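Local coordinates for protein phosphoenolpyruvate--glycerone phosphotransferase (Enterococcus faecalis, PDB 3B48) that probably serves as the phosphoryl donor subunit of the dihydroxyacetone kinase complex, passing the phosphoryl group of phosphoenolpyruvate by way of histidine residues, at residues B[10-14]-B[15-19]; B[23-27]-B[28-32]; B[69-73]-B[74-78]. All coordinates share one frame; numbering follows the deposited sequence.

Interaction 1 (B[10-14]-B[15-19])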
ATOM      1  N   LEU B  10      -7.448   8.120  -2.709  1.00 27.41           N
ATOM      2  CA  LEU B  10      -6.817   6.820  -2.800  1.00 27.23           C
ATOM      3  C   LEU B  10      -7.352   6.101  -4.033  1.00 27.12           C
ATOM      4  O   LEU B  10      -8.516   5.671  -4.051  1.00 26.81           O
ATOM      5  CB  LEU B  10      -7.162   5.978  -1.552  1.00 26.40           C
ATOM      6  CG  LEU B  10      -6.876   6.593  -0.168  1.00 24.84           C
ATOM      7  CD1 LEU B  10      -7.527   5.726   0.895  1.00 22.73           C
ATOM      8  CD2 LEU B  10      -5.403   6.616   0.030  1.00 22.71           C
ATOM      9  N   VAL B  11      -6.493   5.970  -5.044  1.00 26.38           N
ATOM     10  CA  VAL B  11      -6.839   5.293  -6.312  1.00 25.84           C
ATOM     11  C   VAL B  11      -6.173   3.909  -6.451  1.00 24.96           C
ATOM     12  O   VAL B  11      -5.014   3.742  -6.157  1.00 22.88           O
ATOM     13  CB  VAL B  11      -6.530   6.194  -7.513  1.00 25.90           C
ATOM     14  CG1 VAL B  11      -7.173   5.632  -8.779  1.00 25.72           C
ATOM     15  CG2 VAL B  11      -7.008   7.638  -7.188  1.00 24.56           C
ATOM     16  N   SER B  12      -6.956   2.910  -6.849  1.00 24.89           N
ATOM     17  CA  SER B  12      -6.421   1.570  -6.996  1.00 25.06           C
ATOM     18  C   SER B  12      -7.319   0.841  -7.949  1.00 24.83           C
ATOM     19  O   SER B  12      -8.416   1.297  -8.174  1.00 24.97           O
ATOM     20  CB  SER B  12      -6.406   0.864  -5.621  1.00 24.78           C
ATOM     21  OG  SER B  12      -5.852  -0.440  -5.689  1.00 23.54           O
ATOM     22  N   HIS B  13      -6.874  -0.292  -8.498  1.00 25.19           N
ATOM     23  CA  HIS B  13      -7.828  -1.278  -9.044  1.00 26.11           C
ATOM     24  C   HIS B  13      -8.788  -1.843  -7.995  1.00 25.88           C
ATOM     25  O   HIS B  13      -9.907  -2.136  -8.294  1.00 25.76           O
ATOM     26  CB  HIS B  13      -7.100  -2.445  -9.706  1.00 26.01           C
ATOM     27  CG  HIS B  13      -6.670  -2.167 -11.104  1.00 27.94           C
ATOM     28  ND1 HIS B  13      -6.661  -3.137 -12.084  1.00 34.07           N
ATOM     29  CD2 HIS B  13      -6.251  -1.027 -11.697  1.00 29.44           C
ATOM     30  CE1 HIS B  13      -6.246  -2.604 -13.219  1.00 34.05           C
ATOM     31  NE2 HIS B  13      -5.990  -1.324 -13.007  1.00 32.98           N
ATOM     32  N   SER B  14      -8.320  -1.991  -6.763  1.00 26.93           N
ATOM     33  CA  SER B  14      -9.045  -2.717  -5.717  1.00 27.20           C
ATOM     34  C   SER B  14      -9.735  -1.728  -4.806  1.00 28.04           C
ATOM     35  O   SER B  14      -9.081  -0.871  -4.207  1.00 27.87           O
ATOM     36  CB  SER B  14      -8.056  -3.604  -4.922  1.00 27.54           C
ATOM     37  OG  SER B  14      -8.586  -4.168  -3.731  1.00 24.13           O
ATOM     38  N   LYS B  15     -11.064  -1.848  -4.735  1.00 29.04           N
ATOM     39  CA  LYS B  15     -11.880  -1.123  -3.769  1.00 29.75           C
ATOM     40  C   LYS B  15     -11.605  -1.687  -2.375  1.00 30.16           C
ATOM     41  O   LYS B  15     -11.645  -0.955  -1.384  1.00 29.81           O
ATOM     42  CB  LYS B  15     -13.377  -1.186  -4.120  1.00 29.07           C
ATOM     43  CG  LYS B  15     -14.280  -0.432  -3.098  1.00 29.94           C
ATOM     44  CD  LYS B  15     -15.747  -0.274  -3.584  1.00 30.61           C
ATOM     45  CE  LYS B  15     -16.758  -0.024  -2.441  1.00 32.11           C
ATOM     46  NZ  LYS B  15     -16.694   1.367  -1.856  1.00 34.91           N
HETATM   47  N   MSE B  16     -11.305  -2.976  -2.295  1.00 30.63           N
HETATM   48  CA  MSE B  16     -10.891  -3.549  -1.013  1.00 33.90           C
HETATM   49  C   MSE B  16      -9.680  -2.837  -0.391  1.00 30.56           C
HETATM   50  O   MSE B  16      -9.671  -2.542   0.823  1.00 29.63           O
HETATM   51  CB  MSE B  16     -10.583  -5.028  -1.144  1.00 33.32           C
HETATM   52  CG  MSE B  16     -11.690  -5.929  -0.767  1.00 37.66           C
HETATM   53 SE   MSE B  16     -10.883  -7.682  -0.428  1.00 46.07          SE
HETATM   54  CE  MSE B  16     -11.252  -7.796   1.513  1.00 44.79           C
ATOM     55  N   ILE B  17      -8.668  -2.579  -1.217  1.00 28.50           N
ATOM     56  CA  ILE B  17      -7.449  -1.881  -0.757  1.00 26.55           C
ATOM     57  C   ILE B  17      -7.787  -0.467  -0.239  1.00 26.04           C
ATOM     58  O   ILE B  17      -7.494  -0.148   0.919  1.00 26.64           O
ATOM     59  CB  ILE B  17      -6.310  -1.835  -1.842  1.00 25.78           C
ATOM     60  CG1 ILE B  17      -5.780  -3.242  -2.123  1.00 26.06           C
ATOM     61  CG2 ILE B  17      -5.199  -0.895  -1.407  1.00 24.32           C
ATOM     62  CD1 ILE B  17      -4.734  -3.346  -3.247  1.00 25.60           C
ATOM     63  N   THR B  18      -8.428   0.362  -1.060  1.00 25.11           N
ATOM     64  CA  THR B  18      -8.701   1.737  -0.662  1.00 24.87           C
ATOM     65  C   THR B  18      -9.669   1.877   0.519  1.00 25.28           C
ATOM     66  O   THR B  18      -9.547   2.830   1.302  1.00 25.63           O
ATOM     67  CB  THR B  18      -9.192   2.617  -1.854  1.00 25.17           C
ATOM     68  OG1 THR B  18     -10.452   2.138  -2.322  1.00 24.68           O
ATOM     69  CG2 THR B  18      -8.210   2.570  -3.007  1.00 24.39           C
ATOM     70  N   ASP B  19     -10.669   0.984   0.616  1.00 25.41           N
ATOM     71  CA  ASP B  19     -11.562   0.968   1.774  1.00 25.33           C
ATOM     72  C   ASP B  19     -10.735   0.566   3.012  1.00 24.69           C
ATOM     73  O   ASP B  19     -10.871   1.136   4.075  1.00 23.33           O
ATOM     74  CB  ASP B  19     -12.701  -0.076   1.627  1.00 25.68           C
ATOM     75  CG  ASP B  19     -13.790   0.311   0.633  1.00 25.60           C
ATOM     76  OD1 ASP B  19     -14.043   1.484   0.331  1.00 28.17           O
ATOM     77  OD2 ASP B  19     -14.455  -0.619   0.173  1.00 29.61           O
TER
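Ser14 and Ile17 meet at the N-cap of helix 15-27, where strand 6-11 turns into the helix of a beta-alpha-beta unit. Ser14 OG accepts the backbone N-H of Ile17 at 3.0 Å with an N-H...O angle of 155°, which makes it a capping bond. The chi1 of 169°, with the hydroxyl turned away from the serine's own N and lying beside its carbonyl carbon, swings OG over the first helical turn. Ser14 CB also lies 3.6 Å from Ile17 CG1, so apolar contact accompanies the cap. By comparison the main-chain bond from Thr18 N to Ser14 O is weak at 3.4 Å.

On the strand side, the methyl of Thr18 is directed back at the end of the strand. Its CG2 lies 3.3 Å from Leu10 O and 3.6 Å from Ser12 CB, and Leu10 CD1 in turn approaches the carbonyl Thr18 O to 3.6 Å. The hydroxyl of Thr18 faces another way, bonding to Ser38 and to the backbone N of Gly40 in the loop after the next strand.

Outside this shell, Leu102 of helix 102-113 packs on both Leu10 and Ile17, while Gly20 of the second subunit packs against Ser14 and Ile17. The approach to the cap is itself ordered by an ST turn: Ser12 OG, which also bonds to Asp72, accepts from Ser14 N at 3.1 Å with an N-H...O angle of 165°.

Interaction 2 (B[23-27]-B[28-32]); sequences EMIEQ and MNASE
Ile25 spreads its CG2 branch over the chain that doubles back after the helix, meeting Ser31 CB at 3.6 Å and Ala30 CB at 3.9 Å. With CG2 anti to the residue's own N and CG1 beside that N (chi1 -70°), one methyl faces the returning chain while the longer arm leads elsewhere. Next to it, Glu26 offers CG, an apolar part of its side chain, to Ser31 OG at 3.4 Å; its carboxylate is engaged by Lys22 in a salt bridge.

The backbone beneath these groups is a Schellman motif that ends helix 15-27. Asn29 is the residue with positive phi, 67°, and two N-H groups reach back into the last turn. Ala30 N donates to Ile25 O at 3.1 Å, and Asn29 N donates to Glu26 O from well above the carbonyl plane, 71° out of it. Glu26 O also receives a weak bond from a water that accepts from Ser31 N at 2.9 Å, so solvent bridges the helix end to the segment that follows.

On another side of the turn, the selenomethionines Met24 and Met28 run side by side and point the same way, with Met24 CG 4.1 Å from Met28 SE. Met28 N keeps an ordinary helical bond to Met24 O. Phe107 of helix 102-113 packs on both Met28 and Ala30, and Ile111 of that helix adds to the cover over Ala30. Met24 touches Ser12 of the second subunit, and Met28 touches Leu73 of that subunit.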
ATOM      1  N   GLU B  23     -10.352   2.880   6.343  1.00 28.26           N
ATOM      2  CA  GLU B  23     -10.745   2.277   7.609  1.00 30.21           C
ATOM      3  C   GLU B  23      -9.584   2.168   8.609  1.00 29.54           C
ATOM      4  O   GLU B  23      -9.753   2.508   9.775  1.00 28.51           O
ATOM      5  CB  GLU B  23     -11.418   0.926   7.312  1.00 30.11           C
ATOM      6  CG  GLU B  23     -11.149  -0.243   8.259  1.00 32.73           C
ATOM      7  CD  GLU B  23     -11.852  -1.511   7.780  1.00 33.76           C
ATOM      8  OE1 GLU B  23     -12.948  -1.379   7.168  1.00 39.16           O
ATOM      9  OE2 GLU B  23     -11.325  -2.635   8.014  1.00 37.80           O
HETATM   10  N   MSE B  24      -8.413   1.729   8.129  1.00 30.44           N
HETATM   11  CA  MSE B  24      -7.216   1.548   8.973  1.00 31.08           C
HETATM   12  C   MSE B  24      -6.705   2.863   9.522  1.00 29.79           C
HETATM   13  O   MSE B  24      -6.501   3.011  10.713  1.00 29.54           O
HETATM   14  CB  MSE B  24      -6.107   0.834   8.214  1.00 30.43           C
HETATM   15  CG  MSE B  24      -4.926   0.464   9.088  1.00 32.10           C
HETATM   16 SE   MSE B  24      -3.469  -0.350   8.073  1.00 36.61          SE
HETATM   17  CE  MSE B  24      -3.015   1.189   6.937  1.00 34.04           C
ATOM     18  N   ILE B  25      -6.509   3.829   8.647  1.00 29.75           N
ATOM     19  CA  ILE B  25      -6.093   5.146   9.078  1.00 29.20           C
ATOM     20  C   ILE B  25      -7.095   5.791  10.075  1.00 29.81           C
ATOM     21  O   ILE B  25      -6.700   6.267  11.137  1.00 29.80           O
ATOM     22  CB  ILE B  25      -5.909   6.040   7.859  1.00 28.79           C
ATOM     23  CG1 ILE B  25      -4.681   5.574   7.072  1.00 27.67           C
ATOM     24  CG2 ILE B  25      -5.814   7.480   8.280  1.00 26.49           C
ATOM     25  CD1 ILE B  25      -4.424   6.374   5.871  1.00 28.32           C
ATOM     26  N   GLU B  26      -8.379   5.796   9.728  1.00 30.42           N
ATOM     27  CA  GLU B  26      -9.425   6.387  10.590  1.00 31.15           C
ATOM     28  C   GLU B  26      -9.508   5.741  11.961  1.00 31.03           C
ATOM     29  O   GLU B  26      -9.704   6.419  12.964  1.00 31.34           O
ATOM     30  CB  GLU B  26     -10.785   6.314   9.913  1.00 30.51           C
ATOM     31  CG  GLU B  26     -10.834   7.204   8.721  1.00 32.20           C
ATOM     32  CD  GLU B  26     -12.131   7.150   8.001  1.00 33.39           C
ATOM     33  OE1 GLU B  26     -12.996   6.302   8.335  1.00 31.28           O
ATOM     34  OE2 GLU B  26     -12.273   7.980   7.077  1.00 36.35           O
ATOM     35  N   GLN B  27      -9.324   4.429  12.001  1.00 31.73           N
ATOM     36  CA  GLN B  27      -9.434   3.702  13.239  1.00 32.32           C
ATOM     37  C   GLN B  27      -8.183   3.915  14.083  1.00 32.81           C
ATOM     38  O   GLN B  27      -8.232   3.853  15.309  1.00 32.71           O
ATOM     39  CB  GLN B  27      -9.683   2.240  12.939  1.00 32.54           C
ATOM     40  CG  GLN B  27     -10.697   1.572  13.860  1.00 34.76           C
ATOM     41  CD  GLN B  27     -11.956   2.409  14.133  1.00 34.38           C
ATOM     42  OE1 GLN B  27     -12.351   2.580  15.288  1.00 33.04           O
ATOM     43  NE2 GLN B  27     -12.583   2.925  13.072  1.00 34.77           N
HETATM   44  N   MSE B  28      -7.064   4.193  13.419  1.00 33.15           N
HETATM   45  CA  MSE B  28      -5.838   4.559  14.105  1.00 34.44           C
HETATM   46  C   MSE B  28      -5.900   5.997  14.630  1.00 33.01           C
HETATM   47  O   MSE B  28      -4.983   6.433  15.334  1.00 32.28           O
HETATM   48  CB  MSE B  28      -4.620   4.373  13.197  1.00 33.67           C
HETATM   49  CG  MSE B  28      -4.220   2.927  13.024  1.00 35.96           C
HETATM   50 SE   MSE B  28      -2.763   2.701  11.754  1.00 41.04          SE
HETATM   51  CE  MSE B  28      -1.333   3.204  13.020  1.00 42.15           C
ATOM     52  N   ASN B  29      -6.981   6.710  14.297  1.00 32.34           N
ATOM     53  CA  ASN B  29      -7.171   8.112  14.704  1.00 31.89           C
ATOM     54  C   ASN B  29      -6.165   9.070  14.034  1.00 31.54           C
ATOM     55  O   ASN B  29      -5.877  10.166  14.529  1.00 31.54           O
ATOM     56  CB  ASN B  29      -7.141   8.233  16.239  1.00 32.00           C
ATOM     57  CG  ASN B  29      -8.308   7.499  16.917  1.00 32.17           C
ATOM     58  OD1 ASN B  29      -9.465   7.603  16.487  1.00 33.67           O
ATOM     59  ND2 ASN B  29      -8.007   6.774  17.981  1.00 30.10           N
ATOM     60  N   ALA B  30      -5.648   8.636  12.897  1.00 31.32           N
ATOM     61  CA  ALA B  30      -4.672   9.379  12.112  1.00 31.53           C
ATOM     62  C   ALA B  30      -5.279  10.361  11.092  1.00 31.92           C
ATOM     63  O   ALA B  30      -4.540  11.029  10.357  1.00 32.37           O
ATOM     64  CB  ALA B  30      -3.738   8.399  11.390  1.00 31.54           C
ATOM     65  N   SER B  31      -6.604  10.464  11.017  1.00 31.73           N
ATOM     66  CA  SER B  31      -7.178  11.337   9.990  1.00 31.46           C
ATOM     67  C   SER B  31      -8.206  12.310  10.566  1.00 30.97           C
ATOM     68  O   SER B  31      -9.241  12.602   9.937  1.00 30.86           O
ATOM     69  CB  SER B  31      -7.724  10.509   8.795  1.00 31.40           C
ATOM     70  OG  SER B  31      -9.057  10.073   8.995  1.00 32.33           O
ATOM     71  N   GLU B  32      -7.888  12.826  11.755  1.00 30.43           N
ATOM     72  CA  GLU B  32      -8.752  13.755  12.482  1.00 30.40           C
ATOM     73  C   GLU B  32      -8.698  15.129  11.841  1.00 29.56           C
ATOM     74  O   GLU B  32      -9.608  15.923  12.017  1.00 29.57           O
ATOM     75  CB  GLU B  32      -8.354  13.857  13.954  1.00 30.21           C
ATOM     76  CG  GLU B  32      -8.604  12.578  14.767  1.00 31.96           C
ATOM     77  CD  GLU B  32      -8.202  12.701  16.238  1.00 32.61           C
ATOM     78  OE1 GLU B  32      -8.053  13.847  16.744  1.00 36.34           O
ATOM     79  OE2 GLU B  32      -8.051  11.646  16.903  1.00 34.77           O
TER
HETATM   80  O   HOH W   1      -9.043   9.600  12.343  1.00 22.64           O

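Interaction 3 (B[69-73]-B[74-78]); sequences IFADL and GSAVL
Ala71 meets Ala76 and Val77 where strand 66-71 of the parallel sheet in this alpha/beta fold turns into helix 75-84. Its CB lies 3.9 Å from Ala76 CB and 4.1 Å from Val77 CG2, so one methyl touches both side chains at the start of the helix.

At Asp72 the chain has left the strand. A chi1 of 46° places the carboxylate between the residue's own N and carbonyl carbon, curling it back over the turn. OD1 then accepts from Leu73 N at 2.6 Å, met on the anti side of the carboxylate and 28° out of its plane; the same oxygen rests 3.6 Å from Ala76 CB. With OD1 bonded to the next peptide and OD2 to Ser12 OG, both oxygens are held, which limits rotation of the carboxylate. The carbonyl oxygens of Ala71 and Asp72 both receive Lys132 NZ of the second subunit, whose Trp134 packs on Ala71 and Val77.

Leu73 contributes chiefly its carbonyl, while its side chain packs on Phe107 of the second subunit. Gly74 follows at the N-cap with a positive phi of 66°, a conformation that favours glycine. Having no side chain, it offers no hydroxyl or carboxylate to cap the helix. Spanning Gly74 and Ser75, Leu73 O takes a weak, bent bond from Ala76 N at 3.2 Å, and Ala76 CB sits equally close to that oxygen, also 3.2 Å away.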
ATOM      1  N   ILE B  69      -3.446  13.134  -4.253  1.00 28.78           N
ATOM      2  CA  ILE B  69      -3.796  11.904  -4.995  1.00 28.06           C
ATOM      3  C   ILE B  69      -2.717  10.817  -4.896  1.00 27.40           C
ATOM      4  O   ILE B  69      -1.591  11.034  -5.327  1.00 27.55           O
ATOM      5  CB  ILE B  69      -4.182  12.199  -6.503  1.00 29.17           C
ATOM      6  CG1 ILE B  69      -5.606  12.761  -6.611  1.00 28.43           C
ATOM      7  CG2 ILE B  69      -4.194  10.938  -7.320  1.00 27.19           C
ATOM      8  CD1 ILE B  69      -5.755  14.201  -6.253  1.00 27.02           C
ATOM      9  N   PHE B  70      -3.072   9.684  -4.282  1.00 26.14           N
ATOM     10  CA  PHE B  70      -2.228   8.500  -4.219  1.00 26.47           C
ATOM     11  C   PHE B  70      -2.803   7.349  -5.087  1.00 26.68           C
ATOM     12  O   PHE B  70      -4.010   7.110  -5.095  1.00 26.63           O
ATOM     13  CB  PHE B  70      -2.050   8.009  -2.778  1.00 24.76           C
ATOM     14  CG  PHE B  70      -1.571   9.059  -1.835  1.00 26.59           C
ATOM     15  CD1 PHE B  70      -0.270   9.029  -1.345  1.00 25.71           C
ATOM     16  CD2 PHE B  70      -2.406  10.103  -1.444  1.00 24.16           C
ATOM     17  CE1 PHE B  70       0.179  10.014  -0.484  1.00 26.92           C
ATOM     18  CE2 PHE B  70      -1.953  11.077  -0.556  1.00 24.34           C
ATOM     19  CZ  PHE B  70      -0.667  11.039  -0.092  1.00 24.19           C
ATOM     20  N   ALA B  71      -1.927   6.670  -5.822  1.00 26.54           N
ATOM     21  CA  ALA B  71      -2.299   5.477  -6.596  1.00 27.64           C
ATOM     22  C   ALA B  71      -1.280   4.379  -6.326  1.00 27.62           C
ATOM     23  O   ALA B  71      -0.154   4.645  -5.880  1.00 27.69           O
ATOM     24  CB  ALA B  71      -2.393   5.784  -8.096  1.00 27.38           C
ATOM     25  N   ASP B  72      -1.667   3.134  -6.549  1.00 27.75           N
ATOM     26  CA  ASP B  72      -0.668   2.079  -6.467  1.00 27.97           C
ATOM     27  C   ASP B  72      -0.028   1.817  -7.830  1.00 28.58           C
ATOM     28  O   ASP B  72       1.156   2.069  -8.024  1.00 28.39           O
ATOM     29  CB  ASP B  72      -1.219   0.807  -5.840  1.00 28.02           C
ATOM     30  CG  ASP B  72      -2.608   0.381  -6.399  1.00 29.99           C
ATOM     31  OD1 ASP B  72      -3.046   0.824  -7.500  1.00 27.23           O
ATOM     32  OD2 ASP B  72      -3.246  -0.454  -5.703  1.00 31.56           O
ATOM     33  N   LEU B  73      -0.816   1.333  -8.778  1.00 29.07           N
ATOM     34  CA  LEU B  73      -0.265   0.698  -9.945  1.00 30.04           C
ATOM     35  C   LEU B  73      -1.167   0.828 -11.152  1.00 30.70           C
ATOM     36  O   LEU B  73      -2.403   0.952 -11.033  1.00 32.02           O
ATOM     37  CB  LEU B  73      -0.096  -0.812  -9.675  1.00 30.63           C
ATOM     38  CG  LEU B  73       0.763  -1.390  -8.530  1.00 30.34           C
ATOM     39  CD1 LEU B  73       0.155  -2.678  -8.105  1.00 28.71           C
ATOM     40  CD2 LEU B  73       2.241  -1.577  -8.935  1.00 33.67           C
ATOM     41  N   GLY B  74      -0.549   0.713 -12.320  1.00 30.56           N
ATOM     42  CA  GLY B  74      -1.266   0.488 -13.547  1.00 30.19           C
ATOM     43  C   GLY B  74      -2.153   1.610 -13.991  1.00 29.81           C
ATOM     44  O   GLY B  74      -1.697   2.715 -14.224  1.00 30.15           O
ATOM     45  N   SER B  75      -3.431   1.295 -14.121  1.00 30.11           N
ATOM     46  CA  SER B  75      -4.401   2.202 -14.685  1.00 30.11           C
ATOM     47  C   SER B  75      -4.885   3.166 -13.615  1.00 29.38           C
ATOM     48  O   SER B  75      -5.444   4.210 -13.927  1.00 29.49           O
ATOM     49  CB  SER B  75      -5.574   1.423 -15.304  1.00 30.64           C
ATOM     50  OG  SER B  75      -6.428   0.905 -14.295  1.00 32.26           O
ATOM     51  N   ALA B  76      -4.651   2.813 -12.357  1.00 28.77           N
ATOM     52  CA  ALA B  76      -4.828   3.732 -11.255  1.00 27.90           C
ATOM     53  C   ALA B  76      -3.953   4.968 -11.465  1.00 27.56           C
ATOM     54  O   ALA B  76      -4.417   6.104 -11.322  1.00 28.28           O
ATOM     55  CB  ALA B  76      -4.518   3.053  -9.937  1.00 27.33           C
ATOM     56  N   VAL B  77      -2.701   4.738 -11.835  1.00 27.30           N
ATOM     57  CA  VAL B  77      -1.731   5.800 -12.074  1.00 27.08           C
ATOM     58  C   VAL B  77      -2.182   6.643 -13.255  1.00 27.14           C
ATOM     59  O   VAL B  77      -2.234   7.879 -13.158  1.00 26.79           O
ATOM     60  CB  VAL B  77      -0.287   5.208 -12.302  1.00 27.19           C
ATOM     61  CG1 VAL B  77       0.718   6.282 -12.755  1.00 25.44           C
ATOM     62  CG2 VAL B  77       0.208   4.542 -11.019  1.00 27.96           C
ATOM     63  N   LEU B  78      -2.502   5.968 -14.361  1.00 27.45           N
ATOM     64  CA  LEU B  78      -3.023   6.625 -15.553  1.00 27.88           C
ATOM     65  C   LEU B  78      -4.295   7.437 -15.249  1.00 27.90           C
ATOM     66  O   LEU B  78      -4.399   8.611 -15.665  1.00 28.06           O
ATOM     67  CB  LEU B  78      -3.263   5.621 -16.691  1.00 27.29           C
ATOM     68  CG  LEU B  78      -3.772   6.276 -17.983  1.00 28.42           C
ATOM     69  CD1 LEU B  78      -2.700   7.169 -18.633  1.00 28.37           C
ATOM     70  CD2 LEU B  78      -4.274   5.247 -18.986  1.00 28.43           C
TER

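Interactions 1 and 3 are two strand-to-helix turns at the ends of neighbouring parallel strands, 6-11 and 66-71, with centres 10 Å apart. They touch directly: Val11 N lies 2.7 Å from Phe70 O, and Ser12 OG 2.6 Å from Asp72 OD2, both probable hydrogen bonds. His13 NE2 approaches Ser75 OG to 2.6 Å, so the imidazole reaches from one turn to the other. Interaction 2 closes the helix that interaction 1 opens, the centres being 16 Å apart. Within one chain it does not touch interaction 3, nearest atoms being about 8 Å apart, but across the dimer Met28 packs on Leu73 of the second subunit. All three touch that subunit, so each lies at the homodimer interface.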